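Local coordinates for GH127 beta-L-arabinofuranoside (Geobacillus stearothermophilus, PDB 4QK0), which probably hydrolyses terminal beta-L-arabinofuranosidic linkages, as a glycoside hydrolase of family GH127, to release L-arabinose from arabinose-containing glycans, at residues 302-305 with 309-312; 339-344 with 362-367. One frame throughout, in Å; residues are numbered along the deposited sequence.

Contact 1. Residues 302-305 with 309-312; sequences RQMY and GVGS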
loop_
_atom_site.group_PDB
_atom_site.type_symbol
_atom_site.label_atom_id
_atom_site.label_comp_id
_atom_site.label_asym_id
_atom_site.label_seq_id
_atom_site.Cartn_x
_atom_site.Cartn_y
_atom_site.Cartn_z
ATOM N N ARG A 302 1.664 8.965 -18.843
ATOM C CA ARG A 302 0.814 8.060 -18.072
ATOM C C ARG A 302 1.441 7.497 -16.854
ATOM O O ARG A 302 0.701 7.075 -16.011
ATOM C CB ARG A 302 0.286 6.945 -18.960
ATOM C CG ARG A 302 -0.455 7.524 -20.126
ATOM C CD ARG A 302 -1.274 6.520 -20.826
ATOM N NE ARG A 302 -2.192 7.151 -21.764
ATOM C CZ ARG A 302 -3.196 6.498 -22.344
ATOM N NH1 ARG A 302 -3.420 5.219 -22.048
ATOM N NH2 ARG A 302 -3.994 7.128 -23.192
ATOM N N GLN A 303 2.771 7.444 -16.757
ATOM C CA GLN A 303 3.414 6.761 -15.616
ATOM C C GLN A 303 4.539 7.550 -14.980
ATOM O O GLN A 303 5.510 6.989 -14.521
ATOM C CB GLN A 303 3.888 5.383 -15.978
ATOM C CG GLN A 303 2.757 4.469 -16.449
ATOM C CD GLN A 303 3.219 3.023 -16.490
ATOM O OE1 GLN A 303 3.438 2.391 -15.460
ATOM N NE2 GLN A 303 3.476 2.515 -17.704
HETATM N N MSE A 304 4.374 8.855 -14.909
HETATM C CA MSE A 304 5.357 9.716 -14.344
HETATM C C MSE A 304 4.735 10.637 -13.332
HETATM O O MSE A 304 3.694 11.203 -13.586
HETATM C CB MSE A 304 5.984 10.589 -15.447
HETATM C CG MSE A 304 7.089 11.442 -14.924
HETATM SE SE MSE A 304 7.849 12.699 -16.280
HETATM C CE MSE A 304 6.374 13.893 -16.491
ATOM N N TYR A 305 5.429 10.838 -12.196
ATOM C CA TYR A 305 4.977 11.764 -11.149
ATOM C C TYR A 305 5.294 13.194 -11.520
ATOM O O TYR A 305 6.216 13.467 -12.273
ATOM C CB TYR A 305 5.659 11.389 -9.817
ATOM C CG TYR A 305 5.129 10.069 -9.184
ATOM C CD1 TYR A 305 3.988 10.071 -8.408
ATOM C CD2 TYR A 305 5.784 8.887 -9.361
ATOM C CE1 TYR A 305 3.501 8.908 -7.834
ATOM C CE2 TYR A 305 5.299 7.721 -8.803
ATOM C CZ TYR A 305 4.148 7.748 -8.003
ATOM O OH TYR A 305 3.643 6.547 -7.471
ATOM N N GLY A 309 9.527 11.783 -10.937
ATOM C CA GLY A 309 9.703 10.431 -10.432
ATOM C C GLY A 309 9.044 9.395 -11.297
ATOM O O GLY A 309 8.009 9.649 -11.896
ATOM N N VAL A 310 9.616 8.204 -11.319
ATOM C CA VAL A 310 8.999 7.087 -11.989
ATOM C C VAL A 310 9.193 5.847 -11.148
ATOM O O VAL A 310 10.219 5.669 -10.478
ATOM C CB VAL A 310 9.588 6.825 -13.391
ATOM C CG1 VAL A 310 9.164 7.890 -14.379
ATOM C CG2 VAL A 310 11.080 6.886 -13.324
ATOM N N GLY A 311 8.193 4.969 -11.175
ATOM C CA GLY A 311 8.196 3.774 -10.340
ATOM C C GLY A 311 7.152 3.961 -9.247
ATOM O O GLY A 311 7.344 4.751 -8.347
ATOM N N SER A 312 6.052 3.242 -9.356
ATOM C CA SER A 312 4.906 3.434 -8.472
ATOM C C SER A 312 4.711 2.274 -7.492
ATOM O O SER A 312 3.783 2.301 -6.741
ATOM C CB SER A 312 3.636 3.592 -9.329
ATOM O OG SER A 312 3.458 2.416 -10.109
HETATM O O HOH W 1 5.531 5.245 -12.336
HETATM O O HOH W 2 3.870 3.047 -13.167
#

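Contact 2. Residues 339-344 with 362-367; sequences ALVFWT and RALYNG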
loop_
_atom_site.group_PDB
_atom_site.type_symbol
_atom_site.label_atom_id
_atom_site.label_comp_id
_atom_site.label_asym_id
_atom_site.label_seq_id
_atom_site.Cartn_x
_atom_site.Cartn_y
_atom_site.Cartn_z
ATOM N N ALA A 339 18.060 8.317 -14.371
ATOM C CA ALA A 339 18.003 7.580 -15.651
ATOM C C ALA A 339 17.052 8.266 -16.644
ATOM O O ALA A 339 17.287 8.260 -17.850
ATOM C CB ALA A 339 17.541 6.170 -15.428
ATOM N N LEU A 340 15.995 8.889 -16.138
ATOM C CA LEU A 340 15.102 9.602 -17.031
ATOM C C LEU A 340 15.844 10.769 -17.676
ATOM O O LEU A 340 15.680 11.064 -18.846
ATOM C CB LEU A 340 13.891 10.068 -16.291
ATOM C CG LEU A 340 12.831 10.919 -16.972
ATOM C CD1 LEU A 340 12.277 10.219 -18.209
ATOM C CD2 LEU A 340 11.717 11.217 -15.987
ATOM N N VAL A 341 16.668 11.440 -16.908
ATOM C CA VAL A 341 17.447 12.524 -17.475
ATOM C C VAL A 341 18.332 12.010 -18.641
ATOM O O VAL A 341 18.388 12.643 -19.700
ATOM C CB VAL A 341 18.318 13.193 -16.424
ATOM C CG1 VAL A 341 19.267 14.217 -17.077
ATOM C CG2 VAL A 341 17.437 13.892 -15.384
ATOM N N PHE A 342 19.013 10.895 -18.434
ATOM C CA PHE A 342 19.856 10.309 -19.484
ATOM C C PHE A 342 19.010 10.031 -20.734
ATOM O O PHE A 342 19.449 10.299 -21.849
ATOM C CB PHE A 342 20.538 9.003 -19.085
ATOM C CG PHE A 342 21.447 9.087 -17.879
ATOM C CD1 PHE A 342 22.136 10.250 -17.557
ATOM C CD2 PHE A 342 21.625 7.972 -17.070
ATOM C CE1 PHE A 342 22.985 10.294 -16.444
ATOM C CE2 PHE A 342 22.490 8.007 -15.952
ATOM C CZ PHE A 342 23.176 9.173 -15.650
ATOM N N TRP A 343 17.837 9.461 -20.539
ATOM C CA TRP A 343 16.959 9.127 -21.639
ATOM C C TRP A 343 16.594 10.372 -22.422
ATOM O O TRP A 343 16.699 10.371 -23.651
ATOM C CB TRP A 343 15.713 8.484 -21.125
ATOM C CG TRP A 343 14.818 7.970 -22.169
ATOM C CD1 TRP A 343 15.145 7.654 -23.458
ATOM C CD2 TRP A 343 13.439 7.615 -22.016
ATOM N NE1 TRP A 343 14.059 7.138 -24.100
ATOM C CE2 TRP A 343 13.002 7.085 -23.246
ATOM C CE3 TRP A 343 12.545 7.658 -20.945
ATOM C CZ2 TRP A 343 11.671 6.638 -23.458
ATOM C CZ3 TRP A 343 11.226 7.215 -21.148
ATOM C CH2 TRP A 343 10.805 6.700 -22.388
ATOM N N THR A 344 16.238 11.444 -21.728
ATOM C CA THR A 344 15.799 12.644 -22.409
ATOM C C THR A 344 16.892 13.185 -23.332
ATOM O O THR A 344 16.627 13.715 -24.401
ATOM C CB THR A 344 15.392 13.774 -21.438
ATOM O OG1 THR A 344 16.494 14.094 -20.572
ATOM C CG2 THR A 344 14.202 13.338 -20.576
ATOM N N ARG A 362 12.203 19.048 -15.489
ATOM C CA ARG A 362 11.369 18.565 -14.355
ATOM C C ARG A 362 12.147 17.590 -13.423
ATOM O O ARG A 362 12.207 17.802 -12.212
ATOM C CB ARG A 362 10.138 17.907 -14.894
ATOM C CG ARG A 362 9.110 17.490 -13.872
ATOM C CD ARG A 362 7.954 16.746 -14.517
ATOM N NE ARG A 362 7.101 17.591 -15.328
ATOM C CZ ARG A 362 6.304 18.546 -14.855
ATOM N NH1 ARG A 362 6.184 18.792 -13.533
ATOM N NH2 ARG A 362 5.565 19.250 -15.689
ATOM N N ALA A 363 12.804 16.601 -13.988
ATOM C CA ALA A 363 13.586 15.677 -13.183
ATOM C C ALA A 363 14.766 16.323 -12.488
ATOM O O ALA A 363 15.038 16.075 -11.285
ATOM C CB ALA A 363 14.051 14.496 -13.978
ATOM N N LEU A 364 15.411 17.225 -13.194
ATOM C CA LEU A 364 16.575 17.884 -12.671
ATOM C C LEU A 364 16.322 18.786 -11.485
ATOM O O LEU A 364 17.172 18.859 -10.564
ATOM C CB LEU A 364 17.265 18.713 -13.765
ATOM C CG LEU A 364 18.174 17.960 -14.743
ATOM C CD1 LEU A 364 18.648 18.956 -15.821
ATOM C CD2 LEU A 364 19.393 17.348 -14.070
ATOM N N TYR A 365 15.227 19.520 -11.511
ATOM C CA TYR A 365 14.947 20.502 -10.479
ATOM C C TYR A 365 13.990 19.955 -9.387
ATOM O O TYR A 365 13.554 20.726 -8.486
ATOM C CB TYR A 365 14.388 21.826 -11.070
ATOM C CG TYR A 365 15.412 22.647 -11.874
ATOM C CD1 TYR A 365 15.654 22.358 -13.194
ATOM C CD2 TYR A 365 16.175 23.638 -11.283
ATOM C CE1 TYR A 365 16.583 23.073 -13.932
ATOM C CE2 TYR A 365 17.109 24.370 -12.005
ATOM C CZ TYR A 365 17.317 24.073 -13.339
ATOM O OH TYR A 365 18.241 24.740 -14.125
ATOM N N ASN A 366 13.667 18.667 -9.449
ATOM C CA ASN A 366 12.673 18.087 -8.523
ATOM C C ASN A 366 13.087 16.742 -8.060
ATOM O O ASN A 366 13.830 16.640 -7.107
ATOM C CB ASN A 366 11.299 18.078 -9.150
ATOM C CG ASN A 366 10.823 19.494 -9.488
ATOM O OD1 ASN A 366 10.327 20.224 -8.622
ATOM N ND2 ASN A 366 10.920 19.873 -10.768
ATOM N N GLY A 367 12.750 15.695 -8.762
ATOM C CA GLY A 367 12.955 14.346 -8.242
ATOM C C GLY A 367 14.320 13.719 -8.264
ATOM O O GLY A 367 14.453 12.521 -7.920
#

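Contact 1. Residues 302-305 with 309-312
Y305 turns the edge of its ring to the backbone of 309-312, and the atoms it meets define the approach. The carbonyl carbon of G309 lies in the ring plane, Y305 CD2 stands 3.5 Å from G309 O, and Y305 CE2 is 3.6 Å from G311 O, so aromatic C-H edges face two carbonyl oxygens. A chi1 of -72°, with CG beside the backbone N, lays the ring along the partner chain and brings Y305 OH to 3.5 Å from S312 CB. That hydroxyl is hydrogen-bonded beyond the segments to the carbonyl O of P326. At the other end of the residue, Y305 N donates to G309 O at 2.9 Å, with a nearly straight N-H...O angle of 171°. Both segments belong to the loop that follows helix 286-302 in the GH127 catalytic domain, of the six-hairpin clan, and this bond closes the chain reversal between them. With an alanine in place of Y305, the G309 and G311 carbonyls would probably lose the ring edge packed against them, and P326 O its phenol partner. Apolar packing is slighter: V310 CG1 approaches the CG of selenomethionine M304 at 4.1 Å, the two side chains crossing obliquely, and also lies near Q303 O. Extended through chi1 and chi2, M304 carries its selenium away from 309-312, and the bend at chi3 turns only the terminal CE. Q303 O is joined instead through a water, which donates to it at 2.8 Å and accepts from G311 N. G311 adopts phi 109°, where a side chain would collide with the preceding carbonyl O. S312 OG bonds to T320 OG1, while M304 O and S312 O reach Y613 OH and R394 NH1 of the second subunit.

Contact 2. Residues 339-344 with 362-367
One methyl group, V341 CG2, carries most of this contact: it lies 3.7 Å from A363 CB and 4.2 Å from L364 CD2. V341 directs its CB toward 362-367, and a chi1 of 173° sets CG2 beside the backbone N while CG1 stands anti to it. The V341 and L364 side chains cross at about a right angle; L364 starts to one side but brings its branched end nearer. L340 CD2 adds a looser touch, 4.5 Å from A363 CB. The small alanine lets the backbones come close, with V341 CA and A363 CA 6.6 Å apart. This is apolar packing between consecutive helices, 334-350 and 354-365, of the catalytic domain, the (alpha/alpha)6 barrel expected of the six-hairpin clan. L420 of helix 413-422 touches both V341 and L364, and L340 also packs on V359. Further out, N366 secures the turn leaving the second helix: its ND2 donates to R362 O at 2.8 Å, on a lone pair in the carbonyl plane of R362, and R362 O lies almost in the amide plane of N366. N366 OD1 accepts from V558 N and its ND2 also bonds P556 O, tying this turn to strand 557-562, which holds V558, and to P556 just before it.

Overall arrangement
Both contacts are buried and lie in the GH127 catalytic domain, their centres 12 Å apart, but their places differ: contact 2 is centred about 4 Å from the centre of the chain, contact 1 about 13 Å. Contact 1 folds a loop back on itself with backbone and water-mediated bonds and also meets the second subunit; contact 2 joins two helices through methyl groups, and no other chain touches it. They share a border, where M304 CE packs 3.8 Å from R362 CD and M304 SE 4.2 Å from L340 CD2. Polar bonds also cross it: R362 NH1 to I306 O, and the G367 and T307 backbones to each other, I306 and T307 lying between the two segments of contact 1.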